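Local coordinates for protein acetyltransferase, GNAT family (Streptococcus agalactiae 2603V/R, PDB 2PC1) that probably transfers an acyl group, most likely acetyl from acetyl-CoA, to an unspecified acceptor, as a member of the GNAT family, at residues 35-40 against 50-55; 72-77 against 138-143; 155-160 against 178-183. All coordinates share one frame; numbering follows the deposited sequence. Where two conformers were deposited one is given.

The three contacts follow one another along the chain, and each ties a different part of the GNAT fold together. Contact 1 and contact 2 lie on opposite sides of the chain's centre, with their own centres about 22 Å apart. Contact 3 is centred about 20 Å from contact 1 and about 16 Å from contact 2. Contacts 2 and 3 touch where Pro143 O packs on Ile183 CG2 at 4.1 Å, and both reach the same mixed sheet. Two sulfate ions, probably from the crystallisation liquor, sit at contacts 1 and 3. The first is bound by the loop of 50-55, and also by Tyr58 OH and by Arg116 N of strand 111-119. The second is bound by His158.

Contact 1 (35-40 against 50-55); sequences LLIEEA and DQWQKE. With SO4 (sulfate ion), chain B.
Trp52 points the CZ3 and CH2 corner of its indole at helix residues Ile37 and Ala40. Ile37 and Trp52 cross at about a right angle, and Ile37 CD1 meets Trp52 CH2 at 4.0 Å. CG1 of Ile37 stands anti to the carbonyl carbon (chi1 -71°), and with chi2 at -70° it brings CD1 to the indole. Ala40 CB comes in obliquely, 3.8 Å from Trp52 CZ3. The carbonyl O of Ile37 lies at the ring edge, near its plane. The contact is apolar and has no hydrogen bond across it.

The pyrrole side of the indole turns to the chain B sulfate. Trp52 NE1 donates to its O4 at 3.1 Å and to its O1 at 3.2 Å, so the N-H is shared. Gln51 NE2 reaches O4 of the same sulfate at 2.9 Å. Gln51 and Trp52 are the central residues of a type II turn, and both side chains meet this ion. Gln53 NE2 bonds back to Gln51 O and also to Arg41 O.

Arg41 NH1 bonds to Trp52 O. The loop thus folds back on helix 30-46, which packs on the central GNAT sheet. Ile37, Ala40 and Trp52 all touch Ala118 of strand 111-119.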
ATOM      1  N   LEU A  35     -10.302  -4.865  11.317  1.00 10.37           N
ATOM      2  CA  LEU A  35     -11.414  -5.522  10.608  1.00 11.88           C
ATOM      3  C   LEU A  35     -11.149  -5.512   9.127  1.00 11.51           C
ATOM      4  O   LEU A  35     -11.339  -6.532   8.439  1.00 12.86           O
ATOM      5  CB  LEU A  35     -12.749  -4.823  10.903  1.00 12.89           C
ATOM      6  CG  LEU A  35     -13.281  -5.035  12.309  1.00 17.05           C
ATOM      7  CD1 LEU A  35     -14.353  -3.997  12.693  1.00 19.62           C
ATOM      8  CD2 LEU A  35     -13.829  -6.453  12.487  1.00 16.88           C
ATOM      9  N   LEU A  36     -10.689  -4.381   8.591  1.00 12.29           N
ATOM     10  CA  LEU A  36     -10.409  -4.238   7.189  1.00 14.21           C
ATOM     11  C   LEU A  36      -9.259  -5.128   6.798  1.00 12.77           C
ATOM     12  O   LEU A  36      -9.332  -5.827   5.801  1.00 13.18           O
ATOM     13  CB  LEU A  36     -10.086  -2.761   6.855  1.00 14.59           C
ATOM     14  CG  LEU A  36      -9.557  -2.431   5.460  1.00 16.33           C
ATOM     15  CD1 LEU A  36     -10.449  -2.980   4.343  1.00 21.34           C
ATOM     16  CD2 LEU A  36      -9.399  -0.916   5.310  1.00 21.24           C
ATOM     17  N   ILE A  37      -8.198  -5.137   7.592  1.00 11.63           N
ATOM     18  CA  ILE A  37      -7.033  -5.994   7.322  0.50 10.60           C
ATOM     19  C   ILE A  37      -7.447  -7.461   7.254  1.00 12.47           C
ATOM     20  O   ILE A  37      -6.995  -8.199   6.378  1.00 11.86           O
ATOM     21  CB  ILE A  37      -5.939  -5.822   8.413  0.50 11.15           C
ATOM     22  CG1 ILE A  37      -5.244  -4.449   8.292  0.50 13.35           C
ATOM     23  CG2 ILE A  37      -4.881  -6.910   8.343  0.50 13.72           C
ATOM     24  CD1 ILE A  37      -4.340  -4.282   7.054  0.50 12.35           C
ATOM     25  N   GLU A  38      -8.275  -7.899   8.193  1.00 11.26           N
ATOM     26  CA  GLU A  38      -8.683  -9.307   8.206  1.00 11.49           C
ATOM     27  C   GLU A  38      -9.544  -9.619   7.006  1.00 11.56           C
ATOM     28  O   GLU A  38      -9.448 -10.716   6.453  1.00 11.95           O
ATOM     29  CB  GLU A  38      -9.367  -9.689   9.523  1.00 12.68           C
ATOM     30  CG  GLU A  38      -8.448  -9.628  10.715  1.00 12.43           C
ATOM     31  CD  GLU A  38      -7.249 -10.562  10.622  1.00 13.50           C
ATOM     32  OE1 GLU A  38      -7.314 -11.581   9.901  1.00 16.02           O
ATOM     33  OE2 GLU A  38      -6.247 -10.236  11.297  1.00 20.07           O
ATOM     34  N   GLU A  39     -10.402  -8.688   6.594  1.00 11.38           N
ATOM     35  CA  GLU A  39     -11.205  -8.894   5.385  1.00 12.38           C
ATOM     36  C   GLU A  39     -10.285  -9.062   4.187  1.00 13.07           C
ATOM     37  O   GLU A  39     -10.436  -9.994   3.369  1.00 13.68           O
ATOM     38  CB  GLU A  39     -12.234  -7.762   5.193  1.00 13.59           C
ATOM     39  CG  GLU A  39     -13.402  -7.781   6.213  1.00 16.67           C
ATOM     40  CD  GLU A  39     -14.234  -6.483   6.204  1.00 23.33           C
ATOM     41  OE1 GLU A  39     -14.114  -5.700   5.235  1.00 29.42           O
ATOM     42  OE2 GLU A  39     -14.983  -6.241   7.181  1.00 28.08           O
ATOM     43  N   ALA A  40      -9.309  -8.178   4.083  1.00 12.86           N
ATOM     44  CA  ALA A  40      -8.374  -8.244   3.004  1.00 12.48           C
ATOM     45  C   ALA A  40      -7.541  -9.526   3.015  1.00 12.99           C
ATOM     46  O   ALA A  40      -7.291 -10.135   1.968  1.00 12.95           O
ATOM     47  CB  ALA A  40      -7.476  -7.007   3.002  1.00 14.67           C
ATOM     48  N   ASP A  50       0.312 -16.679  -0.593  1.00 15.01           N
ATOM     49  CA  ASP A  50       0.701 -16.718   0.800  1.00 14.15           C
ATOM     50  C   ASP A  50       0.899 -15.322   1.389  1.00 13.45           C
ATOM     51  O   ASP A  50       1.243 -15.201   2.560  1.00 14.25           O
ATOM     52  CB  ASP A  50       1.930 -17.612   1.024  1.00 16.90           C
ATOM     53  CG  ASP A  50       3.187 -17.101   0.349  1.00 18.29           C
ATOM     54  OD1 ASP A  50       3.181 -16.034  -0.291  1.00 19.90           O
ATOM     55  OD2 ASP A  50       4.215 -17.813   0.474  1.00 24.11           O
ATOM     56  N   GLN A  51       0.636 -14.266   0.613  1.00 13.44           N
ATOM     57  CA  GLN A  51       0.733 -12.914   1.116  1.00 12.75           C
ATOM     58  C   GLN A  51      -0.190 -12.722   2.316  1.00 12.86           C
ATOM     59  O   GLN A  51      -1.383 -12.980   2.222  1.00 12.39           O
ATOM     60  CB  GLN A  51       0.385 -11.900   0.027  1.00 12.44           C
ATOM     61  CG  GLN A  51       0.596 -10.474   0.486  1.00 13.79           C
ATOM     62  CD  GLN A  51       0.438  -9.457  -0.620  1.00 16.07           C
ATOM     63  OE1 GLN A  51      -0.252  -9.704  -1.611  1.00 15.84           O
ATOM     64  NE2 GLN A  51       1.067  -8.292  -0.447  1.00 19.86           N
ATOM     65  N   TRP A  52       0.386 -12.329   3.439  1.00 13.06           N
ATOM     66  CA  TRP A  52      -0.320 -12.072   4.711  1.00 13.12           C
ATOM     67  C   TRP A  52      -0.859 -13.339   5.378  1.00 12.75           C
ATOM     68  O   TRP A  52      -1.664 -13.247   6.301  1.00 11.97           O
ATOM     69  CB  TRP A  52      -1.450 -11.053   4.563  1.00 13.04           C
ATOM     70  CG  TRP A  52      -1.067  -9.684   4.116  1.00 14.23           C
ATOM     71  CD1 TRP A  52       0.145  -9.251   3.676  1.00 14.43           C
ATOM     72  CD2 TRP A  52      -1.957  -8.571   4.035  1.00 11.85           C
ATOM     73  NE1 TRP A  52       0.061  -7.914   3.348  1.00 14.51           N
ATOM     74  CE2 TRP A  52      -1.215  -7.475   3.570  1.00 13.55           C
ATOM     75  CE3 TRP A  52      -3.305  -8.396   4.332  1.00 13.46           C
ATOM     76  CZ2 TRP A  52      -1.795  -6.215   3.350  1.00 14.33           C
ATOM     77  CZ3 TRP A  52      -3.867  -7.129   4.149  1.00 16.04           C
ATOM     78  CH2 TRP A  52      -3.114  -6.070   3.653  1.00 15.46           C
ATOM     79  N   GLN A  53      -0.426 -14.512   4.932  1.00 12.92           N
ATOM     80  CA  GLN A  53      -0.989 -15.790   5.395  1.00 11.95           C
ATOM     81  C   GLN A  53      -0.048 -16.540   6.312  1.00 15.09           C
ATOM     82  O   GLN A  53      -0.298 -17.706   6.606  1.00 16.30           O
ATOM     83  CB  GLN A  53      -1.315 -16.693   4.210  1.00 11.58           C
ATOM     84  CG  GLN A  53      -2.135 -16.061   3.101  1.00 13.13           C
ATOM     85  CD  GLN A  53      -3.458 -15.494   3.570  1.00 14.49           C
ATOM     86  OE1 GLN A  53      -4.202 -16.167   4.305  1.00 16.31           O
ATOM     87  NE2 GLN A  53      -3.812 -14.298   3.079  1.00 11.39           N
ATOM     88  N   LYS A  54       1.004 -15.889   6.778  1.00 15.33           N
ATOM     89  CA  LYS A  54       2.068 -16.581   7.531  1.00 19.35           C
ATOM     90  C   LYS A  54       1.765 -16.655   9.013  1.00 20.60           C
ATOM     91  O   LYS A  54       0.913 -15.929   9.532  1.00 20.61           O
ATOM     92  CB  LYS A  54       3.403 -15.859   7.350  1.00 19.86           C
ATOM     93  CG  LYS A  54       3.806 -15.585   5.915  1.00 28.48           C
ATOM     94  CD  LYS A  54       3.777 -16.824   5.065  1.00 30.17           C
ATOM     95  N   GLU A  55       2.487 -17.539   9.704  1.00 23.47           N
ATOM     96  CA  GLU A  55       2.257 -17.772  11.130  1.00 25.94           C
ATOM     97  C   GLU A  55       2.430 -16.525  12.002  1.00 26.74           C
ATOM     98  O   GLU A  55       1.753 -16.389  13.026  1.00 30.28           O
ATOM     99  CB  GLU A  55       3.160 -18.905  11.641  1.00 27.74           C
TER
HETATM  100  S   SO4 B 183       2.900  -5.713   2.222  1.00 21.48           S
HETATM  101  O1  SO4 B 183       1.767  -5.285   3.005  1.00 33.82           O
HETATM  102  O2  SO4 B 183       3.040  -4.817   1.078  1.00 46.73           O
HETATM  103  O3  SO4 B 183       4.125  -5.711   2.998  1.00 37.05           O
HETATM  104  O4  SO4 B 183       2.614  -7.058   1.732  1.00 25.08           O

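Contact 2 (72-77 against 138-143); sequences YAWVGI and EGHKGP
Trp74 and His140 carry this contact through an aromatic pair. Their side chains come from opposite directions and meet in an offset edge-to-face stack. The edge of His140 is turned toward the face of the Trp74 six-membered ring. The ring centroids are 5.2 Å apart and the planes are inclined at 66°. CE1 of His140 leads, sitting 3.4 Å above the indole plane of Trp74 and offset toward the rim. His140 CE1 is 3.6 Å from Trp74 CZ2, while His140 NE2 lies 3.7 Å from the same CZ2. CG of His140 stands anti to the carbonyl carbon (chi1 -76°), which directs the imidazole at the strand.

No hydrogen bond crosses between the segments; the polar bonds of His140 go elsewhere. His140 ND1 is bonded to Leu136 O of helix 127-139. That bond helps fix the rotation of the imidazole and leaves the CE1-NE2 edge for the indole. The carbonyls of Glu138 and His140 both accept from Lys184 NZ, which joins segment 138-143 to the C-terminal part of the chain.

The indole also packs on Ile22 and Leu24 of strand 20-24 and on Val88 of strand 81-91. Strand 73-78 lies between these two in the antiparallel part of the sheet. The pair thus bridges that strand and segment 138-143.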
ATOM      1  N   TYR A  72       2.978   6.549   9.927  1.00 10.71           N
ATOM      2  CA  TYR A  72       2.883   5.918   8.613  1.00  9.09           C
ATOM      3  C   TYR A  72       1.443   5.651   8.192  1.00 10.57           C
ATOM      4  O   TYR A  72       1.174   5.504   7.010  1.00 10.46           O
ATOM      5  CB  TYR A  72       3.579   4.581   8.616  1.00 10.67           C
ATOM      6  CG  TYR A  72       5.039   4.553   8.979  1.00 11.81           C
ATOM      7  CD1 TYR A  72       5.849   5.671   8.856  1.00 12.34           C
ATOM      8  CD2 TYR A  72       5.620   3.348   9.337  1.00 13.96           C
ATOM      9  CE1 TYR A  72       7.223   5.593   9.152  1.00 12.75           C
ATOM     10  CE2 TYR A  72       6.977   3.253   9.622  1.00 16.34           C
ATOM     11  CZ  TYR A  72       7.762   4.380   9.518  1.00 15.05           C
ATOM     12  OH  TYR A  72       9.130   4.320   9.792  1.00 19.31           O
ATOM     13  N   ALA A  73       0.529   5.519   9.165  1.00  9.78           N
ATOM     14  CA  ALA A  73      -0.791   4.968   8.895  1.00  9.51           C
ATOM     15  C   ALA A  73      -1.738   5.983   8.317  1.00  8.85           C
ATOM     16  O   ALA A  73      -2.060   6.990   8.969  1.00  9.53           O
ATOM     17  CB  ALA A  73      -1.386   4.410  10.176  1.00  9.14           C
ATOM     18  N   TRP A  74      -2.195   5.733   7.096  1.00  9.78           N
ATOM     19  CA  TRP A  74      -3.196   6.560   6.436  1.00  8.38           C
ATOM     20  C   TRP A  74      -4.449   5.757   6.195  1.00  8.71           C
ATOM     21  O   TRP A  74      -4.394   4.560   5.907  1.00 10.31           O
ATOM     22  CB  TRP A  74      -2.679   7.037   5.084  1.00  9.52           C
ATOM     23  CG  TRP A  74      -1.653   8.114   5.189  1.00 10.21           C
ATOM     24  CD1 TRP A  74      -0.348   7.953   5.488  1.00 11.25           C
ATOM     25  CD2 TRP A  74      -1.851   9.512   4.994  1.00  9.75           C
ATOM     26  NE1 TRP A  74       0.297   9.164   5.488  1.00 10.45           N
ATOM     27  CE2 TRP A  74      -0.616  10.154   5.200  1.00  9.34           C
ATOM     28  CE3 TRP A  74      -2.959  10.300   4.667  1.00 11.06           C
ATOM     29  CZ2 TRP A  74      -0.467  11.534   5.069  1.00 11.40           C
ATOM     30  CZ3 TRP A  74      -2.805  11.663   4.560  1.00 12.23           C
ATOM     31  CH2 TRP A  74      -1.568  12.262   4.733  1.00 11.08           C
ATOM     32  N   VAL A  75      -5.586   6.445   6.250  1.00  9.20           N
ATOM     33  CA  VAL A  75      -6.877   5.822   5.936  1.00  8.67           C
ATOM     34  C   VAL A  75      -7.657   6.645   4.937  1.00  9.66           C
ATOM     35  O   VAL A  75      -7.442   7.863   4.800  1.00 10.89           O
ATOM     36  CB  VAL A  75      -7.734   5.591   7.206  1.00  9.74           C
ATOM     37  CG1 VAL A  75      -7.083   4.534   8.067  1.00 12.61           C
ATOM     38  CG2 VAL A  75      -7.943   6.894   8.001  1.00 10.76           C
ATOM     39  N   GLY A  76      -8.574   5.979   4.261  1.00 10.07           N
ATOM     40  CA  GLY A  76      -9.527   6.654   3.386  1.00 10.37           C
ATOM     41  C   GLY A  76     -10.923   6.390   3.922  1.00 10.72           C
ATOM     42  O   GLY A  76     -11.281   5.243   4.214  1.00 12.68           O
ATOM     43  N   ILE A  77     -11.708   7.446   4.032  1.00 11.86           N
ATOM     44  CA  ILE A  77     -13.042   7.410   4.598  1.00 12.61           C
ATOM     45  C   ILE A  77     -14.005   7.716   3.455  1.00 14.23           C
ATOM     46  O   ILE A  77     -13.878   8.746   2.781  1.00 15.36           O
ATOM     47  CB  ILE A  77     -13.210   8.469   5.721  1.00 13.97           C
ATOM     48  CG1 ILE A  77     -12.064   8.434   6.729  1.00 16.15           C
ATOM     49  CG2 ILE A  77     -14.575   8.346   6.426  1.00 15.56           C
ATOM     50  CD1 ILE A  77     -11.834   7.118   7.375  1.00 17.00           C
ATOM     51  N   GLU A 138      -1.223  12.475  -4.780  1.00 14.50           N
ATOM     52  CA  GLU A 138      -1.459  13.921  -4.957  1.00 14.77           C
ATOM     53  C   GLU A 138      -1.066  14.701  -3.716  1.00 16.98           C
ATOM     54  O   GLU A 138      -0.503  15.791  -3.826  1.00 17.05           O
ATOM     55  CB  GLU A 138      -2.910  14.172  -5.295  1.00 17.67           C
ATOM     56  CG  GLU A 138      -3.379  13.474  -6.570  1.00 26.14           C
ATOM     57  CD  GLU A 138      -3.332  14.323  -7.800  1.00 36.51           C
ATOM     58  OE1 GLU A 138      -2.729  15.422  -7.755  1.00 43.43           O
ATOM     59  OE2 GLU A 138      -3.914  13.876  -8.816  1.00 39.36           O
ATOM     60  N   GLY A 139      -1.324  14.117  -2.548  1.00 15.48           N
ATOM     61  CA  GLY A 139      -1.080  14.768  -1.268  1.00 15.29           C
ATOM     62  C   GLY A 139       0.353  14.805  -0.784  1.00 16.67           C
ATOM     63  O   GLY A 139       0.659  15.464   0.199  1.00 20.16           O
ATOM     64  N   HIS A 140       1.257  14.094  -1.456  1.00 13.87           N
ATOM     65  CA  HIS A 140       2.650  14.057  -1.048  1.00 13.67           C
ATOM     66  C   HIS A 140       3.514  14.630  -2.153  1.00 13.97           C
ATOM     67  O   HIS A 140       3.240  14.420  -3.335  1.00 15.74           O
ATOM     68  CB  HIS A 140       3.088  12.623  -0.778  1.00 13.27           C
ATOM     69  CG  HIS A 140       2.589  12.082   0.520  1.00 14.60           C
ATOM     70  ND1 HIS A 140       1.333  11.536   0.663  1.00 15.50           N
ATOM     71  CD2 HIS A 140       3.178  12.007   1.738  1.00 13.52           C
ATOM     72  CE1 HIS A 140       1.178  11.132   1.916  1.00 16.21           C
ATOM     73  NE2 HIS A 140       2.285  11.403   2.588  1.00 14.72           N
ATOM     74  N   LYS A 141       4.573  15.341  -1.780  1.00 15.68           N
ATOM     75  CA  LYS A 141       5.459  15.920  -2.779  1.00 15.10           C
ATOM     76  C   LYS A 141       6.171  14.831  -3.569  1.00 15.45           C
ATOM     77  O   LYS A 141       6.289  14.931  -4.785  1.00 15.37           O
ATOM     78  CB  LYS A 141       6.507  16.842  -2.153  1.00 17.17           C
ATOM     79  CG  LYS A 141       7.451  17.465  -3.176  1.00 20.23           C
ATOM     80  N   GLY A 142       6.649  13.808  -2.876  1.00 15.26           N
ATOM     81  CA  GLY A 142       7.452  12.781  -3.534  1.00 13.43           C
ATOM     82  C   GLY A 142       8.707  13.440  -4.067  1.00 13.78           C
ATOM     83  O   GLY A 142       9.417  14.119  -3.298  1.00 15.67           O
ATOM     84  N   PRO A 143       8.982  13.328  -5.377  1.00 12.81           N
ATOM     85  CA  PRO A 143       8.147  12.791  -6.445  1.00 12.49           C
ATOM     86  C   PRO A 143       8.299  11.297  -6.727  1.00 11.94           C
ATOM     87  O   PRO A 143       7.680  10.812  -7.650  1.00 12.60           O
ATOM     88  CB  PRO A 143       8.616  13.597  -7.655  1.00 13.79           C
ATOM     89  CG  PRO A 143      10.083  13.786  -7.400  1.00 13.87           C
ATOM     90  CD  PRO A 143      10.208  13.961  -5.920  1.00 15.51           C
TER

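Contact 3 (155-160 against 178-183); sequences TMQHIL and LAYQKI. With SO4 (sulfate ion), chain C.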
ATOM      1  N   THR A 155      -4.566  -8.024  -8.726  1.00 11.16           N
ATOM      2  CA  THR A 155      -5.379  -6.862  -8.460  1.00 11.66           C
ATOM      3  C   THR A 155      -4.488  -5.651  -8.148  1.00 11.22           C
ATOM      4  O   THR A 155      -4.696  -4.559  -8.665  1.00 11.28           O
ATOM      5  CB  THR A 155      -6.340  -7.140  -7.314  1.00 12.68           C
ATOM      6  OG1 THR A 155      -7.204  -8.227  -7.709  1.00 16.17           O
ATOM      7  CG2 THR A 155      -7.165  -5.893  -6.948  1.00 17.33           C
HETATM    8  N   MSE A 156      -3.485  -5.841  -7.289  1.00 10.23           N
HETATM    9  CA  MSE A 156      -2.575  -4.771  -6.972  0.50  9.32           C
HETATM   10  C   MSE A 156      -1.704  -4.401  -8.158  1.00 10.24           C
HETATM   11  O   MSE A 156      -1.449  -3.216  -8.389  1.00 10.78           O
HETATM   12  CB  MSE A 156      -1.690  -5.120  -5.782  0.50  9.79           C
HETATM   13  CG  MSE A 156      -0.845  -3.973  -5.280  0.50  9.83           C
HETATM   14 SE   MSE A 156      -1.848  -2.411  -4.749  0.38 18.74          SE
HETATM   15  CE  MSE A 156      -3.228  -3.225  -3.625  0.50 18.11           C
ATOM     16  N   GLN A 157      -1.265  -5.382  -8.933  1.00 10.51           N
ATOM     17  CA  GLN A 157      -0.499  -5.069 -10.158  1.00  9.43           C
ATOM     18  C   GLN A 157      -1.337  -4.159 -11.041  1.00  9.93           C
ATOM     19  O   GLN A 157      -0.839  -3.203 -11.641  1.00  9.96           O
ATOM     20  CB  GLN A 157      -0.149  -6.334 -10.883  1.00 10.41           C
ATOM     21  CG  GLN A 157       0.844  -7.185 -10.094  1.00 11.30           C
ATOM     22  CD  GLN A 157       0.937  -8.589 -10.575  1.00 13.27           C
ATOM     23  OE1 GLN A 157       0.830  -8.833 -11.753  1.00 13.43           O
ATOM     24  NE2 GLN A 157       1.156  -9.536  -9.646  1.00 14.05           N
ATOM     25  N   HIS A 158      -2.606  -4.483 -11.164  1.00  9.69           N
ATOM     26  CA  HIS A 158      -3.479  -3.726 -12.033  1.00  8.76           C
ATOM     27  C   HIS A 158      -3.627  -2.286 -11.550  1.00  9.75           C
ATOM     28  O   HIS A 158      -3.501  -1.329 -12.312  1.00  9.65           O
ATOM     29  CB  HIS A 158      -4.844  -4.405 -12.113  1.00  8.68           C
ATOM     30  CG  HIS A 158      -5.786  -3.687 -13.015  1.00  9.79           C
ATOM     31  ND1 HIS A 158      -5.745  -3.818 -14.380  1.00 10.07           N
ATOM     32  CD2 HIS A 158      -6.742  -2.763 -12.754  1.00 10.99           C
ATOM     33  CE1 HIS A 158      -6.649  -3.025 -14.925  1.00 11.40           C
ATOM     34  NE2 HIS A 158      -7.276  -2.380 -13.955  1.00 11.59           N
ATOM     35  N   ILE A 159      -3.886  -2.146 -10.260  1.00  9.55           N
ATOM     36  CA  ILE A 159      -4.023  -0.822  -9.657  1.00 10.50           C
ATOM     37  C   ILE A 159      -2.755   0.020  -9.883  1.00  9.86           C
ATOM     38  O   ILE A 159      -2.829   1.182 -10.272  1.00 10.00           O
ATOM     39  CB  ILE A 159      -4.364  -0.932  -8.172  1.00 11.90           C
ATOM     40  CG1 ILE A 159      -5.779  -1.496  -7.976  1.00 14.38           C
ATOM     41  CG2 ILE A 159      -4.224   0.417  -7.496  1.00 14.87           C
ATOM     42  CD1 ILE A 159      -6.020  -2.032  -6.586  1.00 16.09           C
ATOM     43  N   LEU A 160      -1.593  -0.582  -9.654  1.00  9.62           N
ATOM     44  CA  LEU A 160      -0.339   0.153  -9.829  1.00 10.02           C
ATOM     45  C   LEU A 160      -0.147   0.583 -11.271  1.00 10.17           C
ATOM     46  O   LEU A 160       0.243   1.714 -11.542  1.00 10.12           O
ATOM     47  CB  LEU A 160       0.822  -0.671  -9.297  1.00 10.23           C
ATOM     48  CG  LEU A 160       0.801  -0.919  -7.772  1.00 10.99           C
ATOM     49  CD1 LEU A 160       1.892  -1.888  -7.399  1.00 11.92           C
ATOM     50  CD2 LEU A 160       0.940   0.388  -6.989  1.00 13.72           C
ATOM     51  N   LEU A 178       7.301  -8.192  -6.789  1.00  9.13           N
ATOM     52  CA  LEU A 178       7.361  -7.378  -8.000  1.00  9.00           C
ATOM     53  C   LEU A 178       7.434  -5.930  -7.590  1.00  9.89           C
ATOM     54  O   LEU A 178       6.583  -5.463  -6.844  1.00 11.33           O
ATOM     55  CB  LEU A 178       6.136  -7.634  -8.855  1.00 10.08           C
ATOM     56  CG  LEU A 178       5.923  -9.082  -9.281  1.00 10.00           C
ATOM     57  CD1 LEU A 178       4.687  -9.203 -10.117  1.00 12.80           C
ATOM     58  CD2 LEU A 178       7.126  -9.632 -10.071  1.00 12.42           C
ATOM     59  N   ALA A 179       8.444  -5.215  -8.059  1.00  9.07           N
ATOM     60  CA  ALA A 179       8.738  -3.879  -7.626  1.00  9.33           C
ATOM     61  C   ALA A 179       8.310  -2.869  -8.685  1.00  9.29           C
ATOM     62  O   ALA A 179       8.601  -3.043  -9.876  1.00 10.15           O
ATOM     63  CB  ALA A 179      10.229  -3.760  -7.404  1.00 12.93           C
ATOM     64  N   TYR A 180       7.667  -1.794  -8.254  1.00  8.10           N
ATOM     65  CA  TYR A 180       7.058  -0.774  -9.087  1.00  8.90           C
ATOM     66  C   TYR A 180       7.498   0.626  -8.636  1.00 10.12           C
ATOM     67  O   TYR A 180       7.672   0.885  -7.441  1.00  9.33           O
ATOM     68  CB  TYR A 180       5.544  -0.845  -8.995  1.00  9.72           C
ATOM     69  CG  TYR A 180       4.942  -2.035  -9.671  1.00  9.12           C
ATOM     70  CD1 TYR A 180       4.865  -3.257  -9.048  1.00  9.43           C
ATOM     71  CD2 TYR A 180       4.438  -1.933 -10.950  1.00  8.87           C
ATOM     72  CE1 TYR A 180       4.305  -4.349  -9.652  1.00 10.01           C
ATOM     73  CE2 TYR A 180       3.863  -3.031 -11.589  1.00 10.77           C
ATOM     74  CZ  TYR A 180       3.799  -4.233 -10.934  1.00 10.50           C
ATOM     75  OH  TYR A 180       3.222  -5.339 -11.530  1.00 11.76           O
ATOM     76  N   GLN A 181       7.637   1.542  -9.595  1.00  8.30           N
ATOM     77  CA  GLN A 181       8.017   2.917  -9.306  1.00  9.17           C
ATOM     78  C   GLN A 181       7.229   3.880 -10.181  1.00  9.90           C
ATOM     79  O   GLN A 181       7.032   3.635 -11.374  1.00  9.78           O
ATOM     80  CB  GLN A 181       9.514   3.089  -9.532  1.00  9.93           C
ATOM     81  CG  GLN A 181      10.073   4.477  -9.255  1.00 10.27           C
ATOM     82  CD  GLN A 181      11.584   4.536  -9.404  1.00  9.99           C
ATOM     83  OE1 GLN A 181      12.200   3.661  -9.988  1.00 11.58           O
ATOM     84  NE2 GLN A 181      12.186   5.598  -8.874  1.00 11.34           N
ATOM     85  N   LYS A 182       6.787   4.955  -9.556  1.00  8.90           N
ATOM     86  CA  LYS A 182       6.122   6.062 -10.232  1.00  9.31           C
ATOM     87  C   LYS A 182       6.842   7.331  -9.889  1.00  8.72           C
ATOM     88  O   LYS A 182       7.135   7.577  -8.712  1.00  9.70           O
ATOM     89  CB  LYS A 182       4.684   6.166  -9.759  1.00 10.26           C
ATOM     90  CG  LYS A 182       3.957   7.387 -10.304  1.00 12.88           C
ATOM     91  CD  LYS A 182       2.531   7.422  -9.830  1.00 14.47           C
ATOM     92  CE  LYS A 182       1.795   8.647 -10.363  1.00 16.70           C
ATOM     93  NZ  LYS A 182       1.466   8.576 -11.778  1.00 15.66           N
ATOM     94  N   ILE A 183       7.155   8.131 -10.904  1.00 10.70           N
ATOM     95  CA  ILE A 183       7.653   9.474 -10.695  1.00 10.99           C
ATOM     96  C   ILE A 183       6.495  10.449 -10.970  1.00 11.74           C
ATOM     97  O   ILE A 183       5.961  10.489 -12.092  1.00 12.45           O
ATOM     98  CB  ILE A 183       8.823   9.786 -11.647  1.00 11.67           C
ATOM     99  CG1 ILE A 183       9.942   8.739 -11.544  1.00 12.01           C
ATOM    100  CG2 ILE A 183       9.393  11.164 -11.342  1.00 13.86           C
ATOM    101  CD1 ILE A 183      10.518   8.564 -10.229  1.00 15.65           C
TER
HETATM  102  S   SO4 C 184     -10.359  -0.994 -13.342  1.00 31.64           S
HETATM  103  O1  SO4 C 184     -11.451  -1.766 -13.940  1.00 32.58           O
HETATM  104  O2  SO4 C 184      -9.395  -0.573 -14.346  1.00 28.12           O
HETATM  105  O3  SO4 C 184     -10.911   0.179 -12.643  1.00 35.43           O
HETATM  106  O4  SO4 C 184      -9.691  -1.871 -12.366  1.00 36.25           O
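Tyr180 has the largest area buried here, and both Gln157 and Leu160 of the helix press on it. Leu160 CD1 lies over one face of the phenol ring in a CH-pi contact. Leu160 CD1 is 4.0 Å from the centroid of the Tyr180 ring and 26° off the ring normal. It leans toward the rim, and Leu160 CD1 comes closest to Tyr180 CD1, at 3.7 Å. CG of Leu160 is anti to the carbonyl carbon and the chain continues extended, which carries CD1 onto the ring.

Gln157 meets the phenol hydroxyl. Gln157 CG is 3.3 Å from Tyr180 OH, a carbon-to-oxygen contact and not a hydrogen bond. Beyond CG the chain runs extended past Leu178, whose CD1 lies 3.6 Å from Gln157 NE2. The amide nitrogen finds its polar partner elsewhere, in the carbonyl of His150, with a weak second bond to Glu151 O.

On another side of the helix, His158 NE2 donates to O2 of the chain C sulfate at 2.8 Å, almost straight at 178°. Lys162 NZ also binds this ion.

The axes of segments 155-160 and 178-183 come within 10.3 Å, at 19° between their directions. Helix 154-162 links parallel strands 144-149 and 166-171 in a beta-alpha-beta crossover. Antiparallel strand 177-183 lies between them, consistent with the C-terminal half of a GNAT fold. Leu160 also touches Cys147, and Gln157 touches Thr149, so the helix packs across strands 144-149 and 177-183.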